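Local coordinates for protein mannan endo-1,6-alpha-mannosidase (Chaetomium thermophilum, PDB 6RY0) that probably acts on alpha-1,6-mannosidic linkages as a calcium-binding family 76 enzyme and probably helps transfer GPI-anchored glycoproteins into the fungal cell wall, at residues 326-331 with 371-376. Sequence-based numbering, arbitrary orientation.
Sequences YVHRWM and FYWKSG
H328, on helix 323-337 of the (alpha/alpha)6 barrel known for glycoside hydrolase family 76, meets W373, which opens a type I beta turn ending at G376. Both rings are buried, and the touch is narrow: NE2 of H328 lies 3.8 Å from CZ3 of W373, at the edge of the indole and near its plane. The H328 ring and the six-membered ring of W373 are inclined at 63° with centroids 5.8 Å apart, an oblique aromatic pair in which the histidine comes to the indole's edge. The two side chains together bridge the 13.2 Å between the CA atoms of H328 and W373; with CG anti to its carbonyl carbon (chi1 -55°), W373 directs its six-membered ring toward the histidine. Tight packing continues around the pair: L349 of helix 342-358 and A398 of helix 389-401 touch H328, while A356 and V395 of the same two helices touch W373. H328 NE2 and W373 NE1 hydrogen-bond outside the pair, to S352 OG and to G370 O, and K324 adds a cation-pi contact to the indole. Farther along, the turn leaves this interior: K374 is partly exposed, S375 and G376 are exposed. S375 OG turns back to donate to Y372 O, 2.7 Å away, tilted 17° from the carbonyl plane.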
loop_
_atom_site.group_PDB
_atom_site.type_symbol
_atom_site.label_atom_id
_atom_site.label_comp_id
_atom_site.label_asym_id
_atom_site.label_seq_id
_atom_site.Cartn_x
_atom_site.Cartn_y
_atom_site.Cartn_z
ATOM N N TYR A 326 -5.514 2.906 -1.447
ATOM C CA TYR A 326 -5.046 1.560 -1.082
ATOM C C TYR A 326 -6.209 0.692 -0.630
ATOM O O TYR A 326 -6.291 -0.486 -0.987
ATOM C CB TYR A 326 -4.006 1.585 0.043
ATOM C CG TYR A 326 -2.941 2.627 -0.135
ATOM C CD1 TYR A 326 -2.487 3.013 -1.385
ATOM C CD2 TYR A 326 -2.384 3.245 0.960
ATOM C CE1 TYR A 326 -1.535 4.002 -1.538
ATOM C CE2 TYR A 326 -1.407 4.226 0.830
ATOM C CZ TYR A 326 -0.998 4.602 -0.417
ATOM O OH TYR A 326 -0.075 5.616 -0.609
ATOM N N VAL A 327 -7.129 1.257 0.149
ATOM C CA VAL A 327 -8.299 0.508 0.609
ATOM C C VAL A 327 -9.028 -0.083 -0.595
ATOM O O VAL A 327 -9.356 -1.267 -0.631
ATOM C CB VAL A 327 -9.213 1.389 1.473
ATOM C CG1 VAL A 327 -10.490 0.653 1.788
ATOM C CG2 VAL A 327 -8.508 1.840 2.727
ATOM N N HIS A 328 -9.304 0.760 -1.595
ATOM C CA HIS A 328 -9.996 0.263 -2.775
ATOM C C HIS A 328 -9.222 -0.828 -3.496
ATOM O O HIS A 328 -9.770 -1.875 -3.816
ATOM C CB HIS A 328 -10.271 1.435 -3.757
ATOM C CG HIS A 328 -11.557 2.155 -3.477
ATOM N ND1 HIS A 328 -12.679 1.915 -4.222
ATOM C CD2 HIS A 328 -11.925 3.101 -2.557
ATOM C CE1 HIS A 328 -13.670 2.678 -3.757
ATOM N NE2 HIS A 328 -13.249 3.415 -2.750
ATOM N N ARG A 329 -7.954 -0.575 -3.794
ATOM C CA ARG A 329 -7.186 -1.544 -4.596
ATOM C C ARG A 329 -7.022 -2.861 -3.860
ATOM O O ARG A 329 -7.115 -3.935 -4.468
ATOM C CB ARG A 329 -5.799 -0.965 -4.972
ATOM C CG ARG A 329 -5.829 0.026 -6.076
ATOM C CD ARG A 329 -4.502 0.842 -6.174
ATOM N NE ARG A 329 -3.394 -0.030 -6.219
ATOM C CZ ARG A 329 -2.316 0.060 -5.453
ATOM N NH1 ARG A 329 -2.092 1.050 -4.590
ATOM N NH2 ARG A 329 -1.392 -0.919 -5.543
ATOM N N TRP A 330 -6.726 -2.784 -2.570
ATOM C CA TRP A 330 -6.486 -3.983 -1.774
ATOM C C TRP A 330 -7.780 -4.760 -1.561
ATOM O O TRP A 330 -7.799 -5.992 -1.693
ATOM C CB TRP A 330 -5.849 -3.627 -0.447
ATOM C CG TRP A 330 -4.465 -3.084 -0.545
ATOM C CD1 TRP A 330 -3.598 -3.188 -1.577
ATOM C CD2 TRP A 330 -3.807 -2.313 0.464
ATOM N NE1 TRP A 330 -2.435 -2.499 -1.270
ATOM C CE2 TRP A 330 -2.550 -1.961 -0.016
ATOM C CE3 TRP A 330 -4.186 -1.869 1.727
ATOM C CZ2 TRP A 330 -1.647 -1.223 0.727
ATOM C CZ3 TRP A 330 -3.309 -1.099 2.457
ATOM C CH2 TRP A 330 -2.044 -0.805 1.956
ATOM N N MET A 331 -8.870 -4.068 -1.239
ATOM C CA MET A 331 -10.152 -4.763 -1.067
ATOM C C MET A 331 -10.617 -5.420 -2.362
ATOM O O MET A 331 -11.189 -6.505 -2.345
ATOM C CB MET A 331 -11.220 -3.847 -0.497
ATOM C CG MET A 331 -10.959 -3.477 0.968
ATOM S SD MET A 331 -12.211 -2.413 1.709
ATOM C CE MET A 331 -13.542 -3.577 1.937
ATOM N N PHE A 371 -10.561 15.195 -1.976
ATOM C CA PHE A 371 -10.468 14.111 -1.017
ATOM C C PHE A 371 -11.779 13.769 -0.349
ATOM O O PHE A 371 -11.950 12.645 0.149
ATOM C CB PHE A 371 -9.501 14.512 0.092
ATOM C CG PHE A 371 -9.250 13.434 1.117
ATOM C CD1 PHE A 371 -8.595 12.262 0.761
ATOM C CD2 PHE A 371 -9.647 13.600 2.433
ATOM C CE1 PHE A 371 -8.334 11.294 1.699
ATOM C CE2 PHE A 371 -9.370 12.627 3.370
ATOM C CZ PHE A 371 -8.734 11.467 2.994
ATOM N N TYR A 372 -12.691 14.729 -0.252
ATOM C CA TYR A 372 -13.831 14.626 0.670
ATOM C C TYR A 372 -15.005 14.013 -0.067
ATOM O O TYR A 372 -16.045 14.651 -0.340
ATOM C CB TYR A 372 -14.122 16.019 1.292
ATOM C CG TYR A 372 -12.938 16.504 2.130
ATOM C CD1 TYR A 372 -11.882 17.159 1.534
ATOM C CD2 TYR A 372 -12.866 16.262 3.489
ATOM C CE1 TYR A 372 -10.779 17.565 2.250
ATOM C CE2 TYR A 372 -11.766 16.662 4.229
ATOM C CZ TYR A 372 -10.718 17.305 3.606
ATOM O OH TYR A 372 -9.642 17.696 4.355
ATOM N N TRP A 373 -14.844 12.735 -0.409
ATOM C CA TRP A 373 -15.803 12.064 -1.271
ATOM C C TRP A 373 -17.185 11.977 -0.624
ATOM O O TRP A 373 -18.201 12.261 -1.257
ATOM C CB TRP A 373 -15.303 10.673 -1.658
ATOM C CG TRP A 373 -13.947 10.614 -2.285
ATOM C CD1 TRP A 373 -13.153 11.648 -2.702
ATOM C CD2 TRP A 373 -13.217 9.417 -2.548
ATOM N NE1 TRP A 373 -11.965 11.159 -3.207
ATOM C CE2 TRP A 373 -11.975 9.793 -3.118
ATOM C CE3 TRP A 373 -13.499 8.061 -2.382
ATOM C CZ2 TRP A 373 -11.018 8.864 -3.516
ATOM C CZ3 TRP A 373 -12.542 7.132 -2.772
ATOM C CH2 TRP A 373 -11.315 7.551 -3.337
ATOM N N LYS A 374 -17.214 11.569 0.635
ATOM C CA LYS A 374 -18.495 11.433 1.321
ATOM C C LYS A 374 -19.281 12.746 1.311
ATOM O O LYS A 374 -20.500 12.725 1.175
ATOM C CB LYS A 374 -18.279 10.938 2.735
ATOM C CG LYS A 374 -19.584 10.816 3.576
ATOM C CD LYS A 374 -20.656 9.829 3.020
ATOM C CE LYS A 374 -21.916 9.779 3.881
ATOM N NZ LYS A 374 -22.881 10.895 3.762
ATOM N N SER A 375 -18.589 13.866 1.445
ATOM C CA SER A 375 -19.250 15.177 1.495
ATOM C C SER A 375 -19.995 15.518 0.242
ATOM O O SER A 375 -20.868 16.381 0.251
ATOM C CB SER A 375 -18.231 16.302 1.726
ATOM O OG SER A 375 -17.539 16.712 0.546
ATOM N N GLY A 376 -19.622 14.922 -0.873
ATOM C CA GLY A 376 -20.287 15.190 -2.133
ATOM C C GLY A 376 -19.839 16.420 -2.890
ATOM O O GLY A 376 -20.421 16.720 -3.937
#